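Local coordinates for protein tryptophanyl-tRNA synthetase (PDB 3HV0) that probably catalyses the ATP-dependent attachment of tryptophan to its transfer RNA, and holds a bound tryptophan in its class I synthetase catalytic domain, at residues S178-K181 and G185-D188; T115-F120 and P198-A203. All blocks are in the same frame, centred on the assembly; numbering follows the deposited sequence.

Interaction 1. Residues S178-K181 and G185-D188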
ATOM      1  N   SER A 178      13.473   8.610  -8.351  1.00 26.66           N
ATOM      2  CA  SER A 178      14.911   8.850  -8.380  1.00 26.59           C
ATOM      3  C   SER A 178      15.466   9.117  -6.984  1.00 26.49           C
ATOM      4  O   SER A 178      16.598   8.758  -6.700  1.00 26.73           O
ATOM      5  CB  SER A 178      15.238  10.023  -9.299  1.00 26.75           C
ATOM      6  OG  SER A 178      14.624  11.213  -8.847  1.00 27.37           O
ATOM      7  N   GLN A 179      14.681   9.763  -6.123  1.00 26.22           N
ATOM      8  CA  GLN A 179      15.083   9.970  -4.734  1.00 26.14           C
ATOM      9  C   GLN A 179      15.195   8.636  -3.976  1.00 26.25           C
ATOM     10  O   GLN A 179      16.107   8.456  -3.170  1.00 26.22           O
ATOM     11  CB  GLN A 179      14.109  10.897  -4.001  1.00 26.25           C
ATOM     12  CG  GLN A 179      14.607  12.321  -3.805  1.00 26.45           C
ATOM     13  CD  GLN A 179      13.584  13.365  -4.220  1.00 27.15           C
ATOM     14  OE1 GLN A 179      12.395  13.275  -3.885  1.00 26.67           O
ATOM     15  NE2 GLN A 179      14.041  14.361  -4.974  1.00 29.10           N
ATOM     16  N   ILE A 180      14.285   7.704  -4.236  1.00 26.11           N
ATOM     17  CA  ILE A 180      14.408   6.370  -3.663  1.00 26.32           C
ATOM     18  C   ILE A 180      15.700   5.693  -4.105  1.00 26.24           C
ATOM     19  O   ILE A 180      16.439   5.190  -3.269  1.00 26.24           O
ATOM     20  CB  ILE A 180      13.224   5.449  -4.032  1.00 26.76           C
ATOM     21  CG1 ILE A 180      12.149   5.484  -2.944  1.00 26.99           C
ATOM     22  CG2 ILE A 180      13.678   3.991  -4.128  1.00 26.27           C
ATOM     23  CD1 ILE A 180      11.618   6.831  -2.622  1.00 27.67           C
ATOM     24  N   LYS A 181      15.973   5.680  -5.412  1.00 26.30           N
ATOM     25  CA  LYS A 181      17.222   5.102  -5.919  1.00 26.24           C
ATOM     26  C   LYS A 181      18.419   5.694  -5.195  1.00 26.36           C
ATOM     27  O   LYS A 181      19.276   4.971  -4.699  1.00 26.45           O
ATOM     28  CB  LYS A 181      17.394   5.357  -7.411  1.00 26.21           C
ATOM     29  CG  LYS A 181      16.475   4.571  -8.324  1.00 26.09           C
ATOM     30  CD  LYS A 181      16.894   4.806  -9.771  1.00 25.74           C
ATOM     31  CE  LYS A 181      15.851   4.362 -10.764  1.00 25.72           C
ATOM     32  NZ  LYS A 181      16.311   4.648 -12.155  1.00 24.57           N
ATOM     33  N   GLY A 185      19.639   2.991  -2.891  1.00 27.35           N
ATOM     34  CA  GLY A 185      20.527   2.366  -3.865  1.00 27.46           C
ATOM     35  C   GLY A 185      19.873   1.320  -4.751  1.00 27.33           C
ATOM     36  O   GLY A 185      20.564   0.478  -5.331  1.00 27.23           O
ATOM     37  N   PHE A 186      18.548   1.375  -4.895  1.00 27.21           N
ATOM     38  CA  PHE A 186      17.861   0.415  -5.767  1.00 27.19           C
ATOM     39  C   PHE A 186      18.212   0.703  -7.223  1.00 27.13           C
ATOM     40  O   PHE A 186      18.866   1.695  -7.526  1.00 27.43           O
ATOM     41  CB  PHE A 186      16.347   0.447  -5.581  1.00 27.16           C
ATOM     42  CG  PHE A 186      15.885   0.233  -4.140  1.00 28.07           C
ATOM     43  CD1 PHE A 186      16.610  -0.551  -3.249  1.00 28.25           C
ATOM     44  CD2 PHE A 186      14.703   0.797  -3.704  1.00 28.07           C
ATOM     45  CE1 PHE A 186      16.169  -0.744  -1.955  1.00 28.49           C
ATOM     46  CE2 PHE A 186      14.264   0.608  -2.411  1.00 28.76           C
ATOM     47  CZ  PHE A 186      15.004  -0.167  -1.533  1.00 28.62           C
ATOM     48  N   LYS A 187      17.789  -0.180  -8.117  1.00 27.00           N
ATOM     49  CA  LYS A 187      18.061  -0.033  -9.547  1.00 26.82           C
ATOM     50  C   LYS A 187      16.769  -0.311 -10.305  1.00 26.78           C
ATOM     51  O   LYS A 187      15.803  -0.813  -9.731  1.00 27.07           O
ATOM     52  CB  LYS A 187      19.172  -0.992  -9.984  1.00 26.60           C
ATOM     53  N   ASP A 188      16.742   0.025 -11.585  1.00 26.59           N
ATOM     54  CA  ASP A 188      15.547  -0.201 -12.399  1.00 26.55           C
ATOM     55  C   ASP A 188      15.144  -1.674 -12.439  1.00 26.52           C
ATOM     56  O   ASP A 188      13.971  -2.011 -12.577  1.00 26.47           O
ATOM     57  CB  ASP A 188      15.775   0.308 -13.826  1.00 26.54           C
ATOM     58  CG  ASP A 188      15.388   1.771 -13.998  1.00 26.73           C
ATOM     59  OD1 ASP A 188      15.109   2.441 -12.969  1.00 26.39           O
ATOM     60  OD2 ASP A 188      15.352   2.244 -15.163  1.00 26.96           O
TER
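Lys181 and Gly185 meet at the end of helix 177-184. Gly185 N donates a weak hydrogen bond to Lys181 O at 2.7 Å, with a bent N-H...O angle of 129°. Gly185 then leaves helical geometry with a positive phi of 74°, a value that suits glycine. The chain turns back beside the helix it has just left. Lys181 CA and Phe186 CA, 4.7 Å apart, are the nearest CA pair between the segments.

Two side-chain contacts follow. Ile180 CG2 lies 3.4 Å from Phe186 CD2 and meets the ring obliquely. Phe195 of helix 192-202 touches Ile180 and Lys181, and sets its ring edge-to-face with that of Phe186. The contact is the C-terminal end of helix 177-184 and the loop that leads into helix 192-202 of the class I catalytic domain, at the interface with the second subunit.

The lysine chain runs extended beyond CG and carries NZ past the carbonyl of Phe186. There NZ forms a salt bridge with Asp188 OD1 at 2.6 Å. The ammonium group approaches from above the carboxylate plane, 44° out of it. Asp188 OD2 takes Lys181 NZ of the second subunit, and the arrangement is reciprocal. The two Lys181 NZ atoms are close across the interface. The two Asp188 carboxylates would be expected to offset their positive charge.

Interaction 2. Residues T115-F120 and P198-A203. With TRP (tryptophan), chain C.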
ATOM      1  N   THR A 115       7.277  -6.022  10.068  1.00 24.80           N
ATOM      2  CA  THR A 115       7.216  -5.770   8.642  1.00 24.91           C
ATOM      3  C   THR A 115       7.084  -7.040   7.814  1.00 24.71           C
ATOM      4  O   THR A 115       7.953  -7.338   6.988  1.00 25.49           O
ATOM      5  CB  THR A 115       8.440  -4.933   8.150  1.00 24.80           C
ATOM      6  OG1 THR A 115       9.656  -5.694   8.208  1.00 23.34           O
ATOM      7  CG2 THR A 115       8.594  -3.724   8.994  1.00 24.69           C
ATOM      8  N   ASP A 116       5.982  -7.768   7.972  1.00 24.87           N
ATOM      9  CA  ASP A 116       5.801  -9.002   7.162  1.00 25.11           C
ATOM     10  C   ASP A 116       5.732  -8.739   5.646  1.00 24.41           C
ATOM     11  O   ASP A 116       6.091  -9.602   4.872  1.00 24.89           O
ATOM     12  CB  ASP A 116       4.609  -9.847   7.616  1.00 25.20           C
ATOM     13  CG  ASP A 116       3.423  -9.013   8.010  1.00 29.44           C
ATOM     14  OD1 ASP A 116       2.884  -8.261   7.198  1.00 35.41           O
ATOM     15  OD2 ASP A 116       2.998  -9.070   9.152  1.00 32.82           O
ATOM     16  N   ASP A 117       5.264  -7.558   5.244  1.00 23.95           N
ATOM     17  CA  ASP A 117       5.310  -7.111   3.859  1.00 23.39           C
ATOM     18  C   ASP A 117       6.730  -6.953   3.302  1.00 23.44           C
ATOM     19  O   ASP A 117       7.013  -7.437   2.209  1.00 22.99           O
ATOM     20  CB  ASP A 117       4.514  -5.807   3.680  1.00 23.67           C
ATOM     21  CG  ASP A 117       4.880  -4.729   4.707  1.00 23.33           C
ATOM     22  OD1 ASP A 117       5.794  -4.962   5.514  1.00 24.55           O
ATOM     23  OD2 ASP A 117       4.246  -3.653   4.699  1.00 23.14           O
ATOM     24  N   GLU A 118       7.617  -6.308   4.059  1.00 23.30           N
ATOM     25  CA  GLU A 118       8.990  -6.015   3.609  1.00 23.36           C
ATOM     26  C   GLU A 118       9.772  -7.266   3.217  1.00 23.16           C
ATOM     27  O   GLU A 118      10.423  -7.303   2.190  1.00 22.97           O
ATOM     28  CB  GLU A 118       9.751  -5.247   4.720  1.00 23.57           C
ATOM     29  CG  GLU A 118      11.263  -5.054   4.491  1.00 23.78           C
ATOM     30  CD  GLU A 118      12.005  -4.455   5.711  1.00 26.25           C
ATOM     31  OE1 GLU A 118      11.425  -4.422   6.844  1.00 27.11           O
ATOM     32  OE2 GLU A 118      13.188  -4.030   5.533  1.00 26.27           O
ATOM     33  N   LYS A 119       9.716  -8.280   4.066  1.00 23.62           N
ATOM     34  CA  LYS A 119      10.621  -9.440   3.995  1.00 23.51           C
ATOM     35  C   LYS A 119      10.126 -10.414   2.971  1.00 23.50           C
ATOM     36  O   LYS A 119      10.913 -11.068   2.295  1.00 23.01           O
ATOM     37  CB  LYS A 119      10.757 -10.106   5.372  1.00 23.89           C
ATOM     38  CG  LYS A 119      11.354  -9.168   6.448  1.00 25.40           C
ATOM     39  CD  LYS A 119      12.747  -8.700   5.983  1.00 27.34           C
ATOM     40  CE  LYS A 119      13.486  -7.883   7.026  1.00 28.53           C
ATOM     41  NZ  LYS A 119      14.920  -7.681   6.618  1.00 30.21           N
ATOM     42  N   PHE A 120       8.814 -10.489   2.816  1.00 23.40           N
ATOM     43  CA  PHE A 120       8.278 -11.123   1.639  1.00 23.12           C
ATOM     44  C   PHE A 120       8.751 -10.397   0.371  1.00 23.49           C
ATOM     45  O   PHE A 120       9.007 -11.039  -0.647  1.00 23.36           O
ATOM     46  CB  PHE A 120       6.770 -11.142   1.694  1.00 23.24           C
ATOM     47  CG  PHE A 120       6.125 -11.511   0.387  1.00 22.97           C
ATOM     48  CD1 PHE A 120       6.170 -12.805  -0.064  1.00 23.79           C
ATOM     49  CD2 PHE A 120       5.473 -10.570  -0.371  1.00 23.63           C
ATOM     50  CE1 PHE A 120       5.580 -13.165  -1.256  1.00 23.92           C
ATOM     51  CE2 PHE A 120       4.871 -10.926  -1.572  1.00 24.45           C
ATOM     52  CZ  PHE A 120       4.931 -12.220  -2.020  1.00 23.52           C
ATOM     53  N   PRO A 198       9.573   1.803   1.575  1.00 25.82           N
ATOM     54  CA  PRO A 198      10.077   2.811   2.494  1.00 25.02           C
ATOM     55  C   PRO A 198       9.000   3.690   3.145  1.00 25.00           C
ATOM     56  O   PRO A 198       9.070   3.974   4.368  1.00 24.55           O
ATOM     57  CB  PRO A 198      10.992   3.626   1.614  1.00 25.16           C
ATOM     58  CG  PRO A 198      11.529   2.662   0.652  1.00 24.78           C
ATOM     59  CD  PRO A 198      10.428   1.696   0.374  1.00 25.72           C
ATOM     60  N   ALA A 199       7.990   4.084   2.374  1.00 24.67           N
ATOM     61  CA  ALA A 199       6.892   4.884   2.944  1.00 24.62           C
ATOM     62  C   ALA A 199       6.154   4.118   4.045  1.00 24.80           C
ATOM     63  O   ALA A 199       5.731   4.698   5.042  1.00 24.23           O
ATOM     64  CB  ALA A 199       5.925   5.315   1.889  1.00 24.35           C
ATOM     65  N   VAL A 200       6.016   2.805   3.868  1.00 25.34           N
ATOM     66  CA  VAL A 200       5.376   1.956   4.889  1.00 25.29           C
ATOM     67  C   VAL A 200       6.132   1.987   6.205  1.00 25.54           C
ATOM     68  O   VAL A 200       5.521   2.043   7.268  1.00 25.76           O
ATOM     69  CB  VAL A 200       5.211   0.506   4.411  1.00 25.05           C
ATOM     70  CG1 VAL A 200       4.490  -0.342   5.451  1.00 24.96           C
ATOM     71  CG2 VAL A 200       4.446   0.478   3.114  1.00 24.14           C
ATOM     72  N   GLN A 201       7.459   1.991   6.136  1.00 25.77           N
ATOM     73  CA  GLN A 201       8.268   2.068   7.350  1.00 25.75           C
ATOM     74  C   GLN A 201       8.361   3.460   7.913  1.00 25.73           C
ATOM     75  O   GLN A 201       8.538   3.625   9.107  1.00 26.61           O
ATOM     76  CB  GLN A 201       9.677   1.592   7.094  1.00 26.14           C
ATOM     77  CG  GLN A 201      10.513   1.579   8.347  1.00 25.98           C
ATOM     78  CD  GLN A 201      11.558   0.536   8.364  1.00 26.19           C
ATOM     79  OE1 GLN A 201      12.590   0.723   8.973  1.00 29.85           O
ATOM     80  NE2 GLN A 201      11.319  -0.564   7.696  1.00 29.35           N
ATOM     81  N   ALA A 202       8.311   4.458   7.041  1.00 25.81           N
ATOM     82  CA  ALA A 202       8.321   5.852   7.463  1.00 25.10           C
ATOM     83  C   ALA A 202       7.065   6.217   8.257  1.00 24.54           C
ATOM     84  O   ALA A 202       7.158   6.849   9.294  1.00 25.09           O
ATOM     85  CB  ALA A 202       8.463   6.748   6.269  1.00 25.01           C
ATOM     86  N   ALA A 203       5.909   5.766   7.784  1.00 24.11           N
ATOM     87  CA  ALA A 203       4.604   6.256   8.226  1.00 23.90           C
ATOM     88  C   ALA A 203       4.328   6.231   9.749  1.00 23.70           C
ATOM     89  O   ALA A 203       3.626   7.108  10.260  1.00 24.05           O
ATOM     90  CB  ALA A 203       3.472   5.545   7.454  1.00 23.21           C
TER
HETATM   91  N   TRP C   1      12.860  -3.073   8.386  1.00 40.92           N
HETATM   92  CA  TRP C   1      13.410  -3.214   9.767  1.00 41.82           C
HETATM   93  C   TRP C   1      14.314  -4.435   9.842  1.00 42.03           C
HETATM   94  O   TRP C   1      14.215  -5.340   8.992  1.00 42.03           O
HETATM   95  CB  TRP C   1      12.300  -3.294  10.834  1.00 41.01           C
HETATM   96  CG  TRP C   1      11.774  -1.946  11.269  1.00 40.98           C
HETATM   97  CD1 TRP C   1      10.574  -1.375  10.922  1.00 39.94           C
HETATM   98  CD2 TRP C   1      12.415  -1.007  12.147  1.00 40.06           C
HETATM   99  NE1 TRP C   1      10.438  -0.154  11.524  1.00 39.06           N
HETATM  100  CE2 TRP C   1      11.557   0.104  12.269  1.00 39.94           C
HETATM  101  CE3 TRP C   1      13.624  -0.998  12.836  1.00 39.82           C
HETATM  102  CZ2 TRP C   1      11.873   1.211  13.054  1.00 41.23           C
HETATM  103  CZ3 TRP C   1      13.937   0.104  13.611  1.00 41.50           C
HETATM  104  CH2 TRP C   1      13.065   1.202  13.704  1.00 40.91           C
HETATM  105  OXT TRP C   1      15.158  -4.507  10.755  1.00 42.53           O
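Glu118 and Gln201 both reach the bound tryptophan, one from each segment. Glu118 OE1 accepts a hydrogen bond from the tryptophan N at 2.5 Å. The negative carboxylate probably helps to balance the ligand's ammonium charge. The Gln201 amide lies flat over one face of the pyrrole part of the indole, with its CD 3.3 Å from tryptophan CD1 and its CG 3.6 Å from NE1. Thr115 CG2 packs against the same CD1 at 3.6 Å. Lys119 CE is near the ligand carboxylate, 3.3 Å from tryptophan O.

The glutamate is fixed in turn. Its CG is turned away from its own backbone N (chi1 171°), and the extended chain carries the carboxylate to the ligand. Thr115 OG1 donates to Glu118 OE1 at 2.6 Å, on the anti side and 18° out of the carboxylate plane. OE1 is thus gripped twice.

The site belongs to the Rossmann-like catalytic domain of class I synthetases. Thr115 is the N-cap residue between strand 110-114 and helix 116-122, and Gln201 stands on helix 192-202. Tyr78 OH binds both the ligand and Gln201 O.

Further out, Val200 CG1 touches Asp117 OD2 at 3.4 Å, the two side chains coming from opposite directions. Asp117 OD1 is bonded to Asn157 ND2 and takes a weak bond from Glu118 N. Asp117 OD2 is bonded to Tyr165 OH of the second subunit, whose Tyr165 also packs on Val200.

How the interactions relate
From the N terminus the chain leaves strand 110-114 and enters residues 115-120, the first half of interaction 2. It then passes through helix 128-143, strand 152-156 and helix 157-174. Helix 177-184 and the loop after it make interaction 1, a short turn closed over three residues. Helix 192-202 follows and returns to residues 115-120, closing the 77-residue loop of interaction 2. The smaller loop thus lies wholly within the larger one. Their centres are 16 Å apart and their nearest atoms about 5 Å, without touching. Interaction 2 ties two helices at the tryptophan pocket, whereas interaction 1 lies further out, where the loop before helix 192-202 meets the second subunit; interaction 2 also touches that subunit.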